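Local coordinates for protein nidogen-1 (Mus musculus, PDB 1GL4) that serves as a basement-membrane glycoprotein that binds laminin, collagen IV and perlecan, here as the fragment joining an EGF-like module to the G2 beta-barrel, at residues G58-G63 / T168-R173; Y88-T93 / I266-L271; F116-D121 / S272-P277; I199-T204 / W227-T232. All blocks are in the same frame, centred on the assembly; numbering follows the deposited sequence.

Interaction 1: G58-G63 / T168-R173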
loop_
_atom_site.group_PDB
_atom_site.type_symbol
_atom_site.label_atom_id
_atom_site.label_comp_id
_atom_site.label_asym_id
_atom_site.label_seq_id
_atom_site.Cartn_x
_atom_site.Cartn_y
_atom_site.Cartn_z
ATOM N N GLY A 58 8.463 11.458 -12.720
ATOM C CA GLY A 58 7.328 12.329 -12.941
ATOM C C GLY A 58 7.646 13.637 -13.644
ATOM O O GLY A 58 8.788 14.098 -13.658
ATOM N N ARG A 59 6.610 14.212 -14.243
ATOM C CA ARG A 59 6.672 15.490 -14.952
ATOM C C ARG A 59 5.343 16.112 -14.536
ATOM O O ARG A 59 4.313 15.880 -15.171
ATOM C CB ARG A 59 6.707 15.260 -16.467
ATOM C CG ARG A 59 6.732 16.531 -17.310
ATOM C CD ARG A 59 6.624 16.193 -18.794
ATOM N NE ARG A 59 6.434 17.377 -19.632
ATOM C CZ ARG A 59 7.371 18.290 -19.865
ATOM N NH1 ARG A 59 8.576 18.160 -19.323
ATOM N NH2 ARG A 59 7.104 19.335 -20.640
ATOM N N ILE A 60 5.370 16.889 -13.459
ATOM C CA ILE A 60 4.148 17.472 -12.917
ATOM C C ILE A 60 4.080 18.990 -12.789
ATOM O O ILE A 60 4.930 19.610 -12.149
ATOM C CB ILE A 60 3.865 16.863 -11.522
ATOM C CG1 ILE A 60 3.723 15.341 -11.650
ATOM C CG2 ILE A 60 2.600 17.467 -10.926
ATOM C CD1 ILE A 60 3.650 14.611 -10.340
ATOM N N PHE A 61 3.046 19.577 -13.386
ATOM C CA PHE A 61 2.828 21.019 -13.300
ATOM C C PHE A 61 2.022 21.272 -12.018
ATOM O O PHE A 61 0.988 20.640 -11.808
ATOM C CB PHE A 61 2.016 21.532 -14.500
ATOM C CG PHE A 61 2.703 21.364 -15.837
ATOM C CD1 PHE A 61 2.671 20.147 -16.510
ATOM C CD2 PHE A 61 3.364 22.438 -16.430
ATOM C CE1 PHE A 61 3.287 19.997 -17.761
ATOM C CE2 PHE A 61 3.984 22.302 -17.680
ATOM C CZ PHE A 61 3.944 21.077 -18.345
ATOM N N VAL A 62 2.491 22.180 -11.166
ATOM C CA VAL A 62 1.787 22.496 -9.921
ATOM C C VAL A 62 1.017 23.813 -10.039
ATOM O O VAL A 62 1.558 24.827 -10.496
ATOM C CB VAL A 62 2.769 22.616 -8.728
ATOM C CG1 VAL A 62 2.002 22.963 -7.451
ATOM C CG2 VAL A 62 3.530 21.311 -8.540
ATOM N N GLY A 63 -0.247 23.797 -9.623
ATOM C CA GLY A 63 -1.064 24.998 -9.691
ATOM C C GLY A 63 -1.174 25.563 -11.097
ATOM O O GLY A 63 -1.652 24.886 -12.007
ATOM N N THR A 168 6.618 3.127 -11.656
ATOM C CA THR A 168 5.618 4.198 -11.684
ATOM C C THR A 168 5.982 5.405 -12.549
ATOM O O THR A 168 7.117 5.874 -12.540
ATOM C CB THR A 168 5.320 4.700 -10.248
ATOM O OG1 THR A 168 4.863 3.601 -9.448
ATOM C CG2 THR A 168 4.240 5.794 -10.259
ATOM N N GLU A 169 4.997 5.902 -13.293
ATOM C CA GLU A 169 5.181 7.066 -14.158
ATOM C C GLU A 169 3.994 8.022 -13.941
ATOM O O GLU A 169 2.840 7.607 -14.033
ATOM C CB GLU A 169 5.251 6.603 -15.616
ATOM C CG GLU A 169 5.634 7.677 -16.608
ATOM C CD GLU A 169 5.944 7.110 -17.987
ATOM O OE1 GLU A 169 6.334 7.900 -18.874
ATOM O OE2 GLU A 169 5.801 5.879 -18.180
ATOM N N LEU A 170 4.282 9.286 -13.631
ATOM C CA LEU A 170 3.241 10.293 -13.390
ATOM C C LEU A 170 3.422 11.504 -14.300
ATOM O O LEU A 170 4.535 12.012 -14.444
ATOM C CB LEU A 170 3.293 10.784 -11.942
ATOM C CG LEU A 170 3.287 9.733 -10.830
ATOM C CD1 LEU A 170 3.602 10.412 -9.502
ATOM C CD2 LEU A 170 1.938 9.028 -10.785
ATOM N N GLU A 171 2.331 11.975 -14.900
ATOM C CA GLU A 171 2.402 13.137 -15.781
ATOM C C GLU A 171 1.102 13.935 -15.840
ATOM O O GLU A 171 0.029 13.378 -16.050
ATOM C CB GLU A 171 2.802 12.699 -17.194
ATOM C CG GLU A 171 2.847 13.834 -18.201
ATOM C CD GLU A 171 3.391 13.399 -19.551
ATOM O OE1 GLU A 171 2.908 12.377 -20.089
ATOM O OE2 GLU A 171 4.296 14.084 -20.073
ATOM N N GLY A 172 1.202 15.247 -15.660
ATOM C CA GLY A 172 0.013 16.075 -15.715
ATOM C C GLY A 172 0.065 17.276 -14.796
ATOM O O GLY A 172 1.141 17.763 -14.452
ATOM N N ARG A 173 -1.106 17.745 -14.382
ATOM C CA ARG A 173 -1.201 18.916 -13.520
ATOM C C ARG A 173 -2.024 18.641 -12.264
ATOM O O ARG A 173 -3.042 17.949 -12.318
ATOM C CB ARG A 173 -1.831 20.073 -14.313
ATOM C CG ARG A 173 -2.030 21.386 -13.537
ATOM C CD ARG A 173 -2.638 22.465 -14.440
ATOM N NE ARG A 173 -1.813 22.736 -15.619
ATOM C CZ ARG A 173 -0.738 23.522 -15.624
ATOM N NH1 ARG A 173 -0.348 24.136 -14.513
ATOM N NH2 ARG A 173 -0.038 23.677 -16.741
#

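Interaction 2: Y88-T93 / I266-L271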
loop_
_atom_site.group_PDB
_atom_site.type_symbol
_atom_site.label_atom_id
_atom_site.label_comp_id
_atom_site.label_asym_id
_atom_site.label_seq_id
_atom_site.Cartn_x
_atom_site.Cartn_y
_atom_site.Cartn_z
ATOM N N TYR A 88 1.989 -0.020 3.786
ATOM C CA TYR A 88 2.788 1.152 4.141
ATOM C C TYR A 88 3.717 1.470 2.972
ATOM O O TYR A 88 4.535 0.636 2.583
ATOM C CB TYR A 88 3.637 0.868 5.383
ATOM C CG TYR A 88 2.875 0.398 6.605
ATOM C CD1 TYR A 88 2.378 -0.903 6.686
ATOM C CD2 TYR A 88 2.696 1.243 7.705
ATOM C CE1 TYR A 88 1.727 -1.359 7.837
ATOM C CE2 TYR A 88 2.047 0.800 8.861
ATOM C CZ TYR A 88 1.567 -0.506 8.918
ATOM O OH TYR A 88 0.933 -0.957 10.057
ATOM N N THR A 89 3.608 2.671 2.415
ATOM C CA THR A 89 4.444 3.040 1.276
ATOM C C THR A 89 5.296 4.287 1.518
ATOM O O THR A 89 4.828 5.271 2.098
ATOM C CB THR A 89 3.574 3.270 0.006
ATOM O OG1 THR A 89 2.847 2.075 -0.303
ATOM C CG2 THR A 89 4.448 3.645 -1.188
ATOM N N ALA A 90 6.551 4.228 1.077
ATOM C CA ALA A 90 7.484 5.347 1.211
ATOM C C ALA A 90 8.064 5.679 -0.160
ATOM O O ALA A 90 8.480 4.787 -0.903
ATOM C CB ALA A 90 8.609 4.993 2.171
ATOM N N ILE A 91 8.091 6.964 -0.490
ATOM C CA ILE A 91 8.622 7.411 -1.765
ATOM C C ILE A 91 9.614 8.527 -1.453
ATOM O O ILE A 91 9.224 9.601 -1.001
ATOM C CB ILE A 91 7.480 7.924 -2.669
ATOM C CG1 ILE A 91 6.443 6.805 -2.855
ATOM C CG2 ILE A 91 8.042 8.386 -4.007
ATOM C CD1 ILE A 91 5.158 7.219 -3.565
ATOM N N SER A 92 10.900 8.281 -1.673
ATOM C CA SER A 92 11.860 9.319 -1.331
ATOM C C SER A 92 12.802 9.825 -2.381
ATOM O O SER A 92 13.336 9.081 -3.199
ATOM C CB SER A 92 12.682 8.944 -0.112
ATOM O OG SER A 92 13.509 10.049 0.224
ATOM N N THR A 93 13.038 11.121 -2.229
ATOM C CA THR A 93 13.826 11.983 -3.070
ATOM C C THR A 93 12.680 12.581 -3.862
ATOM O O THR A 93 12.576 12.426 -5.074
ATOM C CB THR A 93 14.825 11.247 -3.989
ATOM O OG1 THR A 93 14.131 10.325 -4.839
ATOM C CG2 THR A 93 15.874 10.520 -3.145
ATOM N N ILE A 266 10.664 12.867 2.004
ATOM C CA ILE A 266 10.001 11.592 1.812
ATOM C C ILE A 266 8.490 11.716 1.901
ATOM O O ILE A 266 7.959 12.406 2.770
ATOM C CB ILE A 266 10.507 10.566 2.853
ATOM C CG1 ILE A 266 9.763 9.241 2.695
ATOM C CG2 ILE A 266 10.341 11.128 4.256
ATOM C CD1 ILE A 266 10.355 8.118 3.528
ATOM N N LEU A 267 7.809 11.052 0.974
ATOM C CA LEU A 267 6.356 11.048 0.911
ATOM C C LEU A 267 5.893 9.690 1.449
ATOM O O LEU A 267 6.389 8.650 1.013
ATOM C CB LEU A 267 5.927 11.230 -0.549
ATOM C CG LEU A 267 4.465 11.327 -0.972
ATOM C CD1 LEU A 267 3.797 12.563 -0.372
ATOM C CD2 LEU A 267 4.420 11.387 -2.498
ATOM N N ARG A 268 4.953 9.702 2.395
ATOM C CA ARG A 268 4.448 8.468 2.999
ATOM C C ARG A 268 2.926 8.300 2.897
ATOM O O ARG A 268 2.165 9.249 3.117
ATOM C CB ARG A 268 4.870 8.404 4.476
ATOM C CG ARG A 268 6.387 8.406 4.712
ATOM C CD ARG A 268 6.722 8.426 6.205
ATOM N NE ARG A 268 8.160 8.335 6.468
ATOM C CZ ARG A 268 8.896 7.246 6.249
ATOM N NH1 ARG A 268 8.333 6.147 5.762
ATOM N NH2 ARG A 268 10.197 7.251 6.515
ATOM N N TYR A 269 2.496 7.084 2.557
ATOM C CA TYR A 269 1.076 6.749 2.433
ATOM C C TYR A 269 0.806 5.446 3.192
ATOM O O TYR A 269 1.569 4.487 3.065
ATOM C CB TYR A 269 0.693 6.513 0.963
ATOM C CG TYR A 269 0.873 7.680 0.018
ATOM C CD1 TYR A 269 1.513 7.500 -1.209
ATOM C CD2 TYR A 269 0.333 8.938 0.300
ATOM C CE1 TYR A 269 1.605 8.532 -2.141
ATOM C CE2 TYR A 269 0.418 9.984 -0.632
ATOM C CZ TYR A 269 1.051 9.769 -1.848
ATOM O OH TYR A 269 1.119 10.767 -2.792
ATOM N N ALA A 270 -0.271 5.401 3.974
ATOM C CA ALA A 270 -0.616 4.182 4.701
ATOM C C ALA A 270 -2.130 4.002 4.738
ATOM O O ALA A 270 -2.868 4.966 4.934
ATOM C CB ALA A 270 -0.060 4.233 6.125
ATOM N N LEU A 271 -2.588 2.773 4.518
ATOM C CA LEU A 271 -4.014 2.475 4.557
ATOM C C LEU A 271 -4.354 1.001 4.806
ATOM O O LEU A 271 -3.558 0.097 4.513
ATOM C CB LEU A 271 -4.716 2.973 3.281
ATOM C CG LEU A 271 -4.123 2.920 1.871
ATOM C CD1 LEU A 271 -5.166 3.455 0.879
ATOM C CD2 LEU A 271 -2.872 3.763 1.780
HETATM O O HOH W 1 0.375 2.163 0.816
HETATM O O HOH W 2 5.859 4.810 4.905
#

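Interaction 3: F116-D121 / S272-P277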
loop_
_atom_site.group_PDB
_atom_site.type_symbol
_atom_site.label_atom_id
_atom_site.label_comp_id
_atom_site.label_asym_id
_atom_site.label_seq_id
_atom_site.Cartn_x
_atom_site.Cartn_y
_atom_site.Cartn_z
ATOM N N PHE A 116 -3.138 -6.635 -1.691
ATOM C CA PHE A 116 -3.081 -7.482 -0.501
ATOM C C PHE A 116 -4.174 -7.302 0.553
ATOM O O PHE A 116 -3.958 -7.598 1.729
ATOM C CB PHE A 116 -1.700 -7.331 0.158
ATOM C CG PHE A 116 -0.559 -7.739 -0.736
ATOM C CD1 PHE A 116 0.284 -6.786 -1.301
ATOM C CD2 PHE A 116 -0.344 -9.078 -1.034
ATOM C CE1 PHE A 116 1.322 -7.164 -2.155
ATOM C CE2 PHE A 116 0.689 -9.467 -1.885
ATOM C CZ PHE A 116 1.524 -8.505 -2.448
ATOM N N ALA A 117 -5.351 -6.844 0.135
ATOM C CA ALA A 117 -6.463 -6.638 1.066
ATOM C C ALA A 117 -6.855 -7.942 1.764
ATOM O O ALA A 117 -6.639 -9.024 1.227
ATOM C CB ALA A 117 -7.673 -6.083 0.317
ATOM N N VAL A 118 -7.431 -7.836 2.959
ATOM C CA VAL A 118 -7.861 -9.031 3.687
ATOM C C VAL A 118 -9.015 -9.646 2.902
ATOM O O VAL A 118 -10.011 -8.974 2.628
ATOM C CB VAL A 118 -8.348 -8.688 5.110
ATOM C CG1 VAL A 118 -8.881 -9.950 5.803
ATOM C CG2 VAL A 118 -7.202 -8.088 5.917
ATOM N N GLU A 119 -8.874 -10.918 2.537
ATOM C CA GLU A 119 -9.893 -11.614 1.761
ATOM C C GLU A 119 -11.042 -12.120 2.640
ATOM O O GLU A 119 -10.826 -12.815 3.632
ATOM C CB GLU A 119 -9.240 -12.769 0.979
ATOM C CG GLU A 119 -8.129 -12.292 0.022
ATOM C CD GLU A 119 -7.478 -13.411 -0.790
ATOM O OE1 GLU A 119 -7.043 -14.422 -0.198
ATOM O OE2 GLU A 119 -7.383 -13.274 -2.027
ATOM N N GLN A 120 -12.266 -11.757 2.271
ATOM C CA GLN A 120 -13.452 -12.156 3.029
ATOM C C GLN A 120 -14.392 -13.048 2.228
ATOM O O GLN A 120 -14.631 -12.810 1.042
ATOM C CB GLN A 120 -14.210 -10.911 3.491
ATOM C CG GLN A 120 -13.414 -10.021 4.429
ATOM C CD GLN A 120 -14.153 -8.751 4.793
ATOM O OE1 GLN A 120 -13.751 -8.027 5.706
ATOM N NE2 GLN A 120 -15.235 -8.467 4.074
ATOM N N ASP A 121 -14.928 -14.072 2.887
ATOM C CA ASP A 121 -15.852 -15.008 2.248
ATOM C C ASP A 121 -15.240 -15.623 0.995
ATOM O O ASP A 121 -14.155 -16.197 1.043
ATOM C CB ASP A 121 -17.165 -14.299 1.891
ATOM C CG ASP A 121 -17.941 -13.850 3.118
ATOM O OD1 ASP A 121 -18.308 -14.717 3.942
ATOM O OD2 ASP A 121 -18.188 -12.632 3.260
ATOM N N SER A 272 -5.541 0.775 5.361
ATOM C CA SER A 272 -6.023 -0.569 5.673
ATOM C C SER A 272 -7.091 -0.993 4.667
ATOM O O SER A 272 -7.964 -0.199 4.313
ATOM C CB SER A 272 -6.567 -0.595 7.098
ATOM O OG SER A 272 -5.516 -0.334 8.016
ATOM N N ASN A 273 -7.031 -2.251 4.233
ATOM C CA ASN A 273 -7.941 -2.754 3.204
ATOM C C ASN A 273 -8.566 -4.132 3.432
ATOM O O ASN A 273 -7.907 -5.048 3.930
ATOM C CB ASN A 273 -7.187 -2.811 1.869
ATOM C CG ASN A 273 -6.536 -1.499 1.511
ATOM O OD1 ASN A 273 -7.052 -0.748 0.689
ATOM N ND2 ASN A 273 -5.396 -1.206 2.141
ATOM N N SER A 274 -9.834 -4.257 3.033
ATOM C CA SER A 274 -10.599 -5.508 3.094
ATOM C C SER A 274 -11.344 -5.638 1.766
ATOM O O SER A 274 -11.862 -4.647 1.249
ATOM C CB SER A 274 -11.620 -5.487 4.235
ATOM O OG SER A 274 -10.996 -5.729 5.486
ATOM N N ILE A 275 -11.400 -6.844 1.210
ATOM C CA ILE A 275 -12.098 -7.053 -0.060
ATOM C C ILE A 275 -13.213 -8.091 0.126
ATOM O O ILE A 275 -12.996 -9.154 0.717
ATOM C CB ILE A 275 -11.107 -7.513 -1.177
ATOM C CG1 ILE A 275 -11.789 -7.466 -2.544
ATOM C CG2 ILE A 275 -10.605 -8.917 -0.907
ATOM C CD1 ILE A 275 -11.985 -6.074 -3.088
ATOM N N GLY A 276 -14.407 -7.772 -0.364
ATOM C CA GLY A 276 -15.529 -8.683 -0.223
ATOM C C GLY A 276 -16.751 -8.315 -1.046
ATOM O O GLY A 276 -16.651 -7.554 -2.009
ATOM N N PRO A 277 -17.933 -8.839 -0.684
ATOM C CA PRO A 277 -19.182 -8.563 -1.401
ATOM C C PRO A 277 -19.699 -7.128 -1.256
ATOM O O PRO A 277 -19.370 -6.430 -0.299
ATOM C CB PRO A 277 -20.144 -9.587 -0.803
ATOM C CG PRO A 277 -19.683 -9.660 0.620
ATOM C CD PRO A 277 -18.176 -9.735 0.464
#

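Interaction 4: I199-T204 / W227-T232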
loop_
_atom_site.group_PDB
_atom_site.type_symbol
_atom_site.label_atom_id
_atom_site.label_comp_id
_atom_site.label_asym_id
_atom_site.label_seq_id
_atom_site.Cartn_x
_atom_site.Cartn_y
_atom_site.Cartn_z
ATOM N N ILE A 199 -10.173 -5.161 -15.145
ATOM C CA ILE A 199 -10.826 -4.655 -13.940
ATOM C C ILE A 199 -10.817 -3.125 -13.958
ATOM O O ILE A 199 -9.765 -2.502 -14.121
ATOM C CB ILE A 199 -10.124 -5.194 -12.658
ATOM C CG1 ILE A 199 -10.405 -6.695 -12.509
ATOM C CG2 ILE A 199 -10.616 -4.444 -11.421
ATOM C CD1 ILE A 199 -9.602 -7.383 -11.397
ATOM N N THR A 200 -12.002 -2.532 -13.807
ATOM C CA THR A 200 -12.164 -1.080 -13.830
ATOM C C THR A 200 -12.865 -0.549 -12.580
ATOM O O THR A 200 -13.590 -1.284 -11.900
ATOM C CB THR A 200 -13.007 -0.624 -15.054
ATOM O OG1 THR A 200 -14.265 -1.311 -15.046
ATOM C CG2 THR A 200 -12.285 -0.918 -16.356
ATOM N N SER A 201 -12.646 0.730 -12.287
ATOM C CA SER A 201 -13.285 1.384 -11.145
ATOM C C SER A 201 -13.241 2.898 -11.310
ATOM O O SER A 201 -12.292 3.454 -11.870
ATOM C CB SER A 201 -12.592 1.015 -9.829
ATOM O OG SER A 201 -11.363 1.704 -9.691
ATOM N N SER A 202 -14.280 3.561 -10.825
ATOM C CA SER A 202 -14.358 5.014 -10.886
ATOM C C SER A 202 -14.931 5.444 -9.545
ATOM O O SER A 202 -15.890 4.842 -9.057
ATOM C CB SER A 202 -15.273 5.452 -12.032
ATOM O OG SER A 202 -15.252 6.862 -12.185
ATOM N N SER A 203 -14.340 6.475 -8.949
ATOM C CA SER A 203 -14.778 6.943 -7.643
ATOM C C SER A 203 -14.560 8.441 -7.458
ATOM O O SER A 203 -13.498 8.971 -7.786
ATOM C CB SER A 203 -14.026 6.168 -6.550
ATOM O OG SER A 203 -14.245 6.717 -5.260
ATOM N N THR A 204 -15.581 9.112 -6.934
ATOM C CA THR A 204 -15.516 10.545 -6.671
ATOM C C THR A 204 -15.498 10.697 -5.153
ATOM O O THR A 204 -16.441 10.287 -4.480
ATOM C CB THR A 204 -16.743 11.278 -7.264
ATOM O OG1 THR A 204 -16.793 11.051 -8.680
ATOM C CG2 THR A 204 -16.648 12.785 -7.011
ATOM N N TRP A 227 -11.326 9.562 -9.273
ATOM C CA TRP A 227 -10.330 8.575 -9.671
ATOM C C TRP A 227 -10.924 7.586 -10.676
ATOM O O TRP A 227 -12.021 7.068 -10.474
ATOM C CB TRP A 227 -9.808 7.818 -8.448
ATOM C CG TRP A 227 -8.815 8.610 -7.681
ATOM C CD1 TRP A 227 -9.072 9.517 -6.690
ATOM C CD2 TRP A 227 -7.405 8.658 -7.915
ATOM N NE1 TRP A 227 -7.907 10.131 -6.298
ATOM C CE2 TRP A 227 -6.868 9.624 -7.034
ATOM C CE3 TRP A 227 -6.542 7.982 -8.787
ATOM C CZ2 TRP A 227 -5.502 9.932 -7.003
ATOM C CZ3 TRP A 227 -5.183 8.290 -8.757
ATOM C CH2 TRP A 227 -4.679 9.256 -7.872
ATOM N N ARG A 228 -10.194 7.341 -11.757
ATOM C CA ARG A 228 -10.636 6.420 -12.802
ATOM C C ARG A 228 -9.464 5.490 -13.124
ATOM O O ARG A 228 -8.362 5.965 -13.377
ATOM C CB ARG A 228 -11.033 7.210 -14.056
ATOM C CG ARG A 228 -12.101 8.284 -13.822
ATOM C CD ARG A 228 -12.476 9.014 -15.122
ATOM N NE ARG A 228 -11.371 9.806 -15.662
ATOM C CZ ARG A 228 -10.983 10.986 -15.181
ATOM N NH1 ARG A 228 -11.609 11.531 -14.142
ATOM N NH2 ARG A 228 -9.960 11.621 -15.735
ATOM N N GLN A 229 -9.683 4.176 -13.113
ATOM C CA GLN A 229 -8.578 3.264 -13.402
ATOM C C GLN A 229 -8.941 1.974 -14.146
ATOM O O GLN A 229 -10.050 1.443 -14.029
ATOM C CB GLN A 229 -7.826 2.932 -12.100
ATOM C CG GLN A 229 -8.628 2.142 -11.068
ATOM C CD GLN A 229 -7.995 2.157 -9.673
ATOM O OE1 GLN A 229 -6.783 1.975 -9.517
ATOM N NE2 GLN A 229 -8.824 2.363 -8.651
ATOM N N THR A 230 -7.984 1.485 -14.929
ATOM C CA THR A 230 -8.157 0.260 -15.697
ATOM C C THR A 230 -6.967 -0.644 -15.395
ATOM O O THR A 230 -5.812 -0.265 -15.592
ATOM C CB THR A 230 -8.226 0.560 -17.199
ATOM O OG1 THR A 230 -9.396 1.347 -17.462
ATOM C CG2 THR A 230 -8.295 -0.735 -18.010
ATOM N N ILE A 231 -7.270 -1.836 -14.904
ATOM C CA ILE A 231 -6.262 -2.815 -14.525
ATOM C C ILE A 231 -6.313 -4.018 -15.475
ATOM O O ILE A 231 -7.322 -4.714 -15.543
ATOM C CB ILE A 231 -6.511 -3.254 -13.061
ATOM C CG1 ILE A 231 -6.311 -2.040 -12.139
ATOM C CG2 ILE A 231 -5.581 -4.405 -12.669
ATOM C CD1 ILE A 231 -6.756 -2.251 -10.704
ATOM N N THR A 232 -5.220 -4.252 -16.202
ATOM C CA THR A 232 -5.150 -5.355 -17.166
ATOM C C THR A 232 -4.126 -6.425 -16.785
ATOM O O THR A 232 -3.062 -6.127 -16.250
ATOM C CB THR A 232 -4.822 -4.832 -18.578
ATOM O OG1 THR A 232 -3.632 -4.033 -18.532
ATOM C CG2 THR A 232 -5.975 -3.986 -19.107
#

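Interaction 1: G58-G63 / T168-R173
Phe61 N donates to Gly172 O at 2.8 Å, the shortest of three backbone hydrogen bonds that join 58-63 to 168-173 as parallel neighbours in the wall of the G2 beta-barrel. The others run from Arg59 N to Leu170 O (3.0 Å) and from Gly172 N to Arg59 O (3.2 Å), with the strand axes 25° apart. Beyond the corner at Gly172, Arg173 NH1 reaches Gly63 O (2.9 Å); the oxygen lies close to the guanidinium plane, whereas the nitrogen stands well above the carbonyl plane. NH1 also binds Ser65 O. A bend at chi3 (-58°) after an extended start carries this guanidinium across Phe61, whose CB sits over one of its faces, toward the rim. With a leucine in place of Arg173, the carbonyls of Gly63 and Ser65 would probably lose their shared donor and the turn after strand 58-62 would be less firmly held. On the same face Arg59 and Glu171 run side by side, but their salt bridge is long (NE to OE2, 4.0 Å). The opposite face is buried, and there Ile60 CD1 meets Leu170 CB at 4.2 Å. Gly172 O also lies at the Phe61 ring edge, in its plane, 3.5 Å from CD1.

Interaction 2: Y88-T93 / I266-L271
Thr89 and Tyr269 exchange two backbone hydrogen bonds, Thr89 N to Tyr269 O at 2.8 Å and Tyr269 N to Thr89 O at 3.0 Å, and Ile91 and Leu267 repeat the exchange. In that second pair Leu267 N to Ile91 O is 2.8 Å with the N-H pointing straight at the oxygen (179°). Between these hydrogen-bonded pairs lies the non-hydrogen-bonded pair Ala90-Arg268, the alternation expected of antiparallel strands, whose N-to-C directions here are 164° apart.

Apolar contacts divide between the two faces. On one, the CD1 tip of Ile91 touches Tyr269 CE1 (4.0 Å), and both side chains rest on Ile108 of helix 107-115, which runs through the interior of the barrel, as in the GFP fold. Tyr269 OH is satisfied there by Leu102 O. On the other face, the barrel exterior, Ile266 has CG1 anti to its own nitrogen (chi1 177°); this directs CD1 to Ala90 CB (3.8 Å) and over the centre of the Arg268 guanidinium, 3.1 Å above its plane.

The polar contacts gather around that guanidinium. Water 2 lies at its edge, in plane, and accepts from Arg268 NH1 at 2.9 Å while giving a weak bond to Thr89 O. NH1 also donates to the backbone of another protein chain, in keeping with the part Arg268 plays in perlecan binding alongside nearby His77 and Tyr79. Tyr88 extends the same exterior surface, its OH bonding weakly to an acidic side chain of that partner chain, whereas Thr89 OG1 turns the other way to Ser78 OG and water 1.

Interaction 3: F116-D121 / S272-P277
A short parallel strand pairing, Val118 with Ser274 and Glu119 with Ile275, joins the chain leaving helix 107-115 to the end of strand 266-276. Three backbone bonds define it. Val118 N to Asn273 O (3.0 Å) is straight at the hydrogen (173°), yet the donor stands above the carbonyl plane. Ile275 N to Val118 O follows at 2.9 Å, and Gln120 N to Ile275 O at 3.1 Å, this one more bent at its hydrogen. In the G2 beta-barrel this pairing thus fastens the exit of the internal helix to a wall strand. Ala117 CB fits between two side chains of that strand, 3.7 Å from Asn273 CB and 4.0 Å from Ile275 CB. Gln120 reaches obliquely across the partner backbone: its CB lies 3.5 Å from Ile275 O, and OE1 comes 3.6 Å from Ser274 OG, while NE2 sits where a side chain on Gly276 would clash. A glycine in place of Gln120 would probably open a gap beside Ser274 and leave the Ile275 carbonyl less covered. Glu119 turns its OE2 to Asn125 N and Ser128 OG instead. Toward the chain end, Asp121 meets Pro277 at about a right angle, OD2 lying 4.0 Å from the ring carbon CD.

Interaction 4: I199-T204 / W227-T232
Gln229 faces Ser201 across the hairpin of strands 198-210 and 221-232. From CB, on the inward face, its chain enters the crowded position between backbone nitrogen and carbonyl carbon (chi1 66°), which brings CG to 3.1 Å from Ser201 OG. CD follows at 3.4 Å from the same oxygen, and at the tip NE2 lies 2.8 Å from it. The other branch of the amide, OE1, accepts from Arg136 NE on strand 133-142. The Gln229 side chain also packs on Tyr192 and Ala138, so it touches a strand on each side of the hairpin.

The backbone beneath is regular. Six hydrogen bonds link the pairs Ile199-Ile231, Ser201-Gln229 and Ser203-Trp227, the shortest being Ile231 N to Ile199 O and Trp227 N to Ser203 O, both 2.7 Å, with the strand axes at 171°. Ile199 CB and Ile231 CB stand 4.1 Å apart beside Trp114 of helix 107-115, and Trp227 packs on Pro107 where that helix begins. The outward face is more exposed: Thr200 and Thr230 lie side by side, CG2 of the former 3.8 Å from OG1 of the latter, while Arg228 leads off to Gln226 through NH1 and to a salt bridge with Glu139 through NH2.

On the inward face, the bond from Arg136 to OE1 probably limits the turning of the buried Gln229 amide, which holds NE2 next to the Ser201 hydroxyl.

How the interactions relate
All four contacts join strands of the G2 beta-barrel, but at different depths. Interaction 2 is the most buried (nine of ten touching residues) and doubles as part of the perlecan-binding surface; interactions 1, 3 and 4 are partly buried and lie away from that site. Interactions 2 and 3 share strand 266-276, antiparallel to 86-92 along its first half and parallel to 118-119 along its second. Helix 107-115 connects three: it packs against interactions 2 and 4, on opposite sides of the chain's centre, and leads into interaction 3. Chemistry follows place: interaction 1 carries charged groups on its outer face, interaction 3 relies mainly on backbone bonds, and interaction 4 buries an amide beside a hydroxyl.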